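Local coordinates for heme-binding protein A / AI-2 binding protein A (Helicobacter pylori SS1, PDB 6OFQ), which probably delivers short peptides to an ABC transporter as its periplasmic substrate-binding protein, and is seen here in complex with the peptide STSA, at residues T58-D63 and I225-N230; Q231-P236 and R525-Y530. One frame throughout, in Å; residues are numbered along the deposited sequence.

Contact 1. Residues T58-D63 and I225-N230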
loop_
_atom_site.group_PDB
_atom_site.type_symbol
_atom_site.label_atom_id
_atom_site.label_comp_id
_atom_site.label_asym_id
_atom_site.label_seq_id
_atom_site.Cartn_x
_atom_site.Cartn_y
_atom_site.Cartn_z
ATOM N N THR A 58 5.611 7.471 7.637
ATOM C CA THR A 58 5.946 6.451 8.630
ATOM C C THR A 58 7.086 5.542 8.180
ATOM O O THR A 58 7.898 5.089 8.978
ATOM C CB THR A 58 4.715 5.621 9.018
ATOM O OG1 THR A 58 4.292 4.869 7.876
ATOM C CG2 THR A 58 3.590 6.423 9.547
ATOM N N GLY A 59 7.195 5.304 6.869
ATOM C CA GLY A 59 8.273 4.481 6.342
ATOM C C GLY A 59 9.659 5.046 6.556
ATOM O O GLY A 59 10.657 4.312 6.516
ATOM N N ASN A 60 9.766 6.359 6.735
ATOM C CA ASN A 60 11.026 6.994 7.029
ATOM C C ASN A 60 11.353 7.048 8.557
ATOM O O ASN A 60 12.523 7.222 8.893
ATOM C CB ASN A 60 10.942 8.424 6.491
ATOM C CG ASN A 60 11.153 8.484 4.996
ATOM O OD1 ASN A 60 12.273 8.321 4.544
ATOM N ND2 ASN A 60 10.086 8.715 4.231
ATOM N N ILE A 61 10.323 6.933 9.374
ATOM C CA ILE A 61 10.420 7.109 10.832
ATOM C C ILE A 61 10.697 5.768 11.491
ATOM O O ILE A 61 11.450 5.675 12.502
ATOM C CB ILE A 61 9.112 7.746 11.342
ATOM C CG1 ILE A 61 9.060 9.211 10.865
ATOM C CG2 ILE A 61 8.975 7.592 12.851
ATOM C CD1 ILE A 61 7.684 9.840 11.058
ATOM N N TYR A 62 10.036 4.708 11.020
ATOM C CA TYR A 62 10.075 3.413 11.701
ATOM C C TYR A 62 10.897 2.398 10.902
ATOM O O TYR A 62 10.933 2.456 9.679
ATOM C CB TYR A 62 8.704 2.770 11.868
ATOM C CG TYR A 62 7.724 3.576 12.702
ATOM C CD1 TYR A 62 7.762 3.534 14.080
ATOM C CD2 TYR A 62 6.789 4.402 12.119
ATOM C CE1 TYR A 62 6.850 4.214 14.873
ATOM C CE2 TYR A 62 5.864 5.059 12.904
ATOM C CZ TYR A 62 5.884 4.949 14.279
ATOM O OH TYR A 62 4.907 5.594 15.017
ATOM N N ASP A 63 11.517 1.458 11.620
ATOM C CA ASP A 63 12.029 0.228 11.060
ATOM C C ASP A 63 11.225 -0.974 11.436
ATOM O O ASP A 63 10.412 -0.982 12.365
ATOM C CB ASP A 63 13.453 -0.009 11.520
ATOM C CG ASP A 63 14.380 1.074 11.015
ATOM O OD1 ASP A 63 14.411 1.333 9.782
ATOM O OD2 ASP A 63 15.104 1.700 11.822
ATOM N N ILE A 225 4.212 17.723 6.492
ATOM C CA ILE A 225 4.954 17.024 7.538
ATOM C C ILE A 225 6.423 17.362 7.351
ATOM O O ILE A 225 6.954 17.362 6.203
ATOM C CB ILE A 225 4.734 15.513 7.351
ATOM C CG1 ILE A 225 3.269 15.203 7.678
ATOM C CG2 ILE A 225 5.719 14.723 8.204
ATOM C CD1 ILE A 225 2.798 13.931 6.987
ATOM N N ILE A 226 7.119 17.601 8.470
ATOM C CA ILE A 226 8.547 17.837 8.446
ATOM C C ILE A 226 9.255 16.696 9.146
ATOM O O ILE A 226 8.886 16.344 10.283
ATOM C CB ILE A 226 8.949 19.192 9.109
ATOM C CG1 ILE A 226 8.352 20.354 8.314
ATOM C CG2 ILE A 226 10.458 19.316 9.223
ATOM C CD1 ILE A 226 8.569 21.716 8.938
ATOM N N LEU A 227 10.200 16.093 8.434
ATOM C CA LEU A 227 11.087 15.036 8.921
ATOM C C LEU A 227 12.492 15.603 9.007
ATOM O O LEU A 227 12.942 16.275 8.066
ATOM C CB LEU A 227 11.114 13.824 7.971
ATOM C CG LEU A 227 9.724 13.274 7.691
ATOM C CD1 LEU A 227 9.816 12.178 6.608
ATOM C CD2 LEU A 227 8.995 12.766 8.925
ATOM N N LEU A 228 13.223 15.261 10.062
ATOM C CA LEU A 228 14.618 15.634 10.184
ATOM C C LEU A 228 15.525 14.418 10.190
ATOM O O LEU A 228 15.121 13.365 10.743
ATOM C CB LEU A 228 14.754 16.452 11.478
ATOM C CG LEU A 228 13.961 17.750 11.581
ATOM C CD1 LEU A 228 13.995 18.377 12.958
ATOM C CD2 LEU A 228 14.503 18.684 10.489
ATOM N N LYS A 229 16.752 14.552 9.704
ATOM C CA LYS A 229 17.676 13.463 9.799
ATOM C C LYS A 229 17.850 12.955 11.200
ATOM O O LYS A 229 18.052 13.717 12.127
ATOM C CB LYS A 229 19.004 13.856 9.162
ATOM C CG LYS A 229 20.153 12.862 9.261
ATOM C CD LYS A 229 21.324 13.377 8.455
ATOM C CE LYS A 229 22.532 12.519 8.649
ATOM N NZ LYS A 229 23.641 12.801 7.698
ATOM N N ASN A 230 17.874 11.645 11.352
ATOM C CA ASN A 230 18.247 11.013 12.659
ATOM C C ASN A 230 19.743 10.754 12.601
ATOM O O ASN A 230 20.243 9.861 11.930
ATOM C CB ASN A 230 17.517 9.685 12.806
ATOM C CG ASN A 230 17.922 8.943 14.067
ATOM O OD1 ASN A 230 18.621 9.538 14.893
ATOM N ND2 ASN A 230 17.589 7.654 14.146
#
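Leu227 reaches from its strand to the segment 58-63 and sets its two methyl groups against different residues. CD1 lies 3.9 Å from CB of Asn60, while CD2 meets CD1 of Ile61 at 3.9 Å and, slightly farther off, CG1 of the same residue. The fork of the leucine thus spans two successive residues, Asn60 and Ile61, in a small contact with no hydrogen bond across it. With CG1 anti to its carbonyl carbon (chi1 -71°) and an extended chi2, Ile61 sends its long branch toward the strand, where it crosses the leucine at about a right angle. Its other branch, CG2, goes elsewhere, sitting 3.9 Å above the centre of the Tyr62 ring. Asn60 meets Leu227 mainly through its CB, its nearest atom; its amide is hydrogen-bonded apart from the strand, ND2 with the carbonyls of Val56 and Asn524, and OD1 likewise outside the strand. With all three touching residues buried, the contact packs helix 52-61 on strand 224-229 of a five-stranded mixed sheet. Edge strand 214-220 adjoins both partners: Asn60 makes a backbone hydrogen bond to Phe214, and Ile226 makes one to Phe217.

Contact 2. Residues Q231-P236 and R525-Y530; sequences QDYWGP and RFFKVY
The hydroxyl of Tyr233 comes up to the rim of the Phe527 ring, near the plane of that ring, with OH 3.6 Å from CE2 and 3.9 Å from CD2. The two aromatic side chains run obliquely to one another, and the rings themselves stay farther apart, CE2 of Tyr233 lying 4.4 Å from CD2 of Phe527. A trans chi1 (176°) carries the tyrosine ring away from its own backbone N and across to the phenylalanine. The chain then folds back over this ring, so that the N of Gly235 stands 3.3 Å above its centre. Phe527 is covered in a similar way by its own neighbour: Lys528, bent at chi2 (-56°), lays CE over the centre of the phenyl face. The same bend brings the ammonium group to the proline, with NZ 3.9 Å from CG of Pro236. No direct hydrogen bond joins the two segments, but a water links them, 2.7 Å from Pro236 O and accepting from Lys528 NZ at 2.8 Å; its approach to Phe527 O is weak. A loop that follows strand 224-229 and leads to strand 242-247 is in this way held to the type I turn Phe526-Val529, which precedes the short strand 530-531. At the end of the turn Val529 touches Val513, and beyond it Tyr530 makes a backbone hydrogen bond with Lys514; Val513 and Lys514 form strand 513-514. Tyr233 also packs on Pro213.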
loop_
_atom_site.group_PDB
_atom_site.type_symbol
_atom_site.label_atom_id
_atom_site.label_comp_id
_atom_site.label_asym_id
_atom_site.label_seq_id
_atom_site.Cartn_x
_atom_site.Cartn_y
_atom_site.Cartn_z
ATOM N N GLN A 231 20.492 11.577 13.329
ATOM C CA GLN A 231 21.952 11.454 13.319
ATOM C C GLN A 231 22.449 10.199 14.011
ATOM O O GLN A 231 23.572 9.771 13.747
ATOM C CB GLN A 231 22.535 12.621 14.139
ATOM C CG GLN A 231 22.201 14.001 13.641
ATOM C CD GLN A 231 22.728 14.338 12.259
ATOM O OE1 GLN A 231 23.730 13.805 11.788
ATOM N NE2 GLN A 231 21.949 15.199 11.587
ATOM N N ASP A 232 21.593 9.583 14.800
ATOM C CA ASP A 232 21.950 8.346 15.527
ATOM C C ASP A 232 21.449 7.064 14.864
ATOM O O ASP A 232 21.516 5.978 15.458
ATOM C CB ASP A 232 21.410 8.446 16.949
ATOM C CG ASP A 232 22.093 9.581 17.754
ATOM O OD1 ASP A 232 23.292 9.818 17.521
ATOM O OD2 ASP A 232 21.418 10.231 18.557
ATOM N N TYR A 233 20.916 7.183 13.647
ATOM C CA TYR A 233 20.439 5.998 12.922
ATOM C C TYR A 233 21.496 4.888 12.915
ATOM O O TYR A 233 22.654 5.113 12.611
ATOM C CB TYR A 233 20.069 6.438 11.482
ATOM C CG TYR A 233 19.652 5.309 10.573
ATOM C CD1 TYR A 233 18.555 4.481 10.892
ATOM C CD2 TYR A 233 20.310 5.121 9.375
ATOM C CE1 TYR A 233 18.204 3.469 9.992
ATOM C CE2 TYR A 233 19.905 4.166 8.454
ATOM C CZ TYR A 233 18.859 3.342 8.789
ATOM O OH TYR A 233 18.588 2.350 7.844
ATOM N N TRP A 234 21.016 3.652 13.093
ATOM C CA TRP A 234 21.909 2.481 13.116
ATOM C C TRP A 234 22.554 2.152 11.790
ATOM O O TRP A 234 23.630 1.550 11.772
ATOM C CB TRP A 234 21.200 1.234 13.643
ATOM C CG TRP A 234 19.964 0.856 12.861
ATOM C CD1 TRP A 234 18.689 1.250 13.113
ATOM C CD2 TRP A 234 19.922 0.029 11.692
ATOM N NE1 TRP A 234 17.860 0.741 12.142
ATOM C CE2 TRP A 234 18.580 -0.009 11.252
ATOM C CE3 TRP A 234 20.910 -0.599 10.931
ATOM C CZ2 TRP A 234 18.197 -0.721 10.108
ATOM C CZ3 TRP A 234 20.519 -1.334 9.795
ATOM C CH2 TRP A 234 19.157 -1.341 9.411
ATOM N N GLY A 235 21.922 2.418 10.656
ATOM C CA GLY A 235 22.389 2.137 9.324
ATOM C C GLY A 235 23.213 3.253 8.723
ATOM O O GLY A 235 23.550 4.219 9.416
ATOM N N PRO A 236 23.394 3.150 7.403
ATOM C CA PRO A 236 24.113 4.215 6.665
ATOM C C PRO A 236 23.317 5.503 6.805
ATOM O O PRO A 236 22.083 5.501 6.607
ATOM C CB PRO A 236 24.121 3.773 5.213
ATOM C CG PRO A 236 23.770 2.320 5.243
ATOM C CD PRO A 236 22.968 2.067 6.502
ATOM N N ARG A 525 10.906 5.915 0.905
ATOM C CA ARG A 525 11.987 6.106 1.872
ATOM C C ARG A 525 13.012 7.024 1.219
ATOM O O ARG A 525 13.359 6.844 0.035
ATOM C CB ARG A 525 12.643 4.765 2.173
ATOM C CG ARG A 525 11.736 3.905 3.030
ATOM C CD ARG A 525 12.283 2.506 3.212
ATOM N NE ARG A 525 12.304 1.781 1.945
ATOM C CZ ARG A 525 13.042 0.734 1.716
ATOM N NH1 ARG A 525 13.901 0.292 2.607
ATOM N NH2 ARG A 525 12.896 0.108 0.556
ATOM N N PHE A 526 13.440 8.073 1.929
ATOM C CA PHE A 526 14.306 9.104 1.360
ATOM C C PHE A 526 15.752 8.972 1.776
ATOM O O PHE A 526 16.537 9.835 1.446
ATOM C CB PHE A 526 13.776 10.507 1.752
ATOM C CG PHE A 526 12.366 10.739 1.296
ATOM C CD1 PHE A 526 12.003 10.658 -0.050
ATOM C CD2 PHE A 526 11.376 11.000 2.214
ATOM C CE1 PHE A 526 10.682 10.744 -0.472
ATOM C CE2 PHE A 526 10.061 11.167 1.786
ATOM C CZ PHE A 526 9.714 11.061 0.454
ATOM N N PHE A 527 16.156 7.954 2.541
ATOM C CA PHE A 527 17.524 7.820 3.016
ATOM C C PHE A 527 18.601 7.791 1.954
ATOM O O PHE A 527 19.747 8.100 2.302
ATOM C CB PHE A 527 17.661 6.724 4.088
ATOM C CG PHE A 527 17.370 5.278 3.704
ATOM C CD1 PHE A 527 16.623 4.837 2.606
ATOM C CD2 PHE A 527 17.803 4.321 4.592
ATOM C CE1 PHE A 527 16.346 3.474 2.385
ATOM C CE2 PHE A 527 17.516 2.980 4.413
ATOM C CZ PHE A 527 16.802 2.549 3.308
ATOM N N LYS A 528 18.298 7.369 0.721
ATOM C CA LYS A 528 19.304 7.282 -0.367
ATOM C C LYS A 528 19.228 8.477 -1.287
ATOM O O LYS A 528 19.993 8.594 -2.224
ATOM C CB LYS A 528 19.193 5.986 -1.177
ATOM C CG LYS A 528 19.055 4.731 -0.343
ATOM C CD LYS A 528 20.195 4.581 0.663
ATOM C CE LYS A 528 20.031 3.309 1.491
ATOM N NZ LYS A 528 21.067 3.158 2.525
ATOM N N VAL A 529 18.275 9.398 -1.046
ATOM C CA VAL A 529 18.097 10.545 -1.968
ATOM C C VAL A 529 19.102 11.636 -1.612
ATOM O O VAL A 529 19.356 11.884 -0.435
ATOM C CB VAL A 529 16.653 11.097 -1.866
ATOM C CG1 VAL A 529 16.459 12.302 -2.787
ATOM C CG2 VAL A 529 15.731 9.985 -2.334
ATOM N N TYR A 530 19.677 12.290 -2.621
ATOM C CA TYR A 530 20.603 13.382 -2.311
ATOM C C TYR A 530 20.449 14.409 -3.400
ATOM O O TYR A 530 19.815 14.210 -4.457
ATOM C CB TYR A 530 22.069 12.898 -2.234
ATOM C CG TYR A 530 22.650 12.305 -3.490
ATOM C CD1 TYR A 530 22.431 10.967 -3.853
ATOM C CD2 TYR A 530 23.343 13.075 -4.400
ATOM C CE1 TYR A 530 22.939 10.429 -5.012
ATOM C CE2 TYR A 530 23.870 12.527 -5.543
ATOM C CZ TYR A 530 23.714 11.187 -5.858
ATOM O OH TYR A 530 24.278 10.633 -7.007
HETATM O O HOH W 1 20.958 5.490 4.155
#

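Overall arrangement
Contacts 1 and 2 follow one another along the chain, 225-230 running straight into 231-236, and their centres lie about 9 Å apart. Contact 1 is core packing between helix 52-61 and a sheet strand, and its nearest approaches are between aliphatic carbons. Contact 2 joins two loops and is partly buried: an aromatic pair forms its inner portion, and a proline, a lysine and a bridging water its outer portion. Polar bonds from segment 58-63 tie the two together. Asn60 OD1 accepts from Phe526 N (2.9 Å), and Asp63 OD2 accepts from Trp234 NE1 (2.9 Å), so segment 58-63 is bonded to both loops of contact 2.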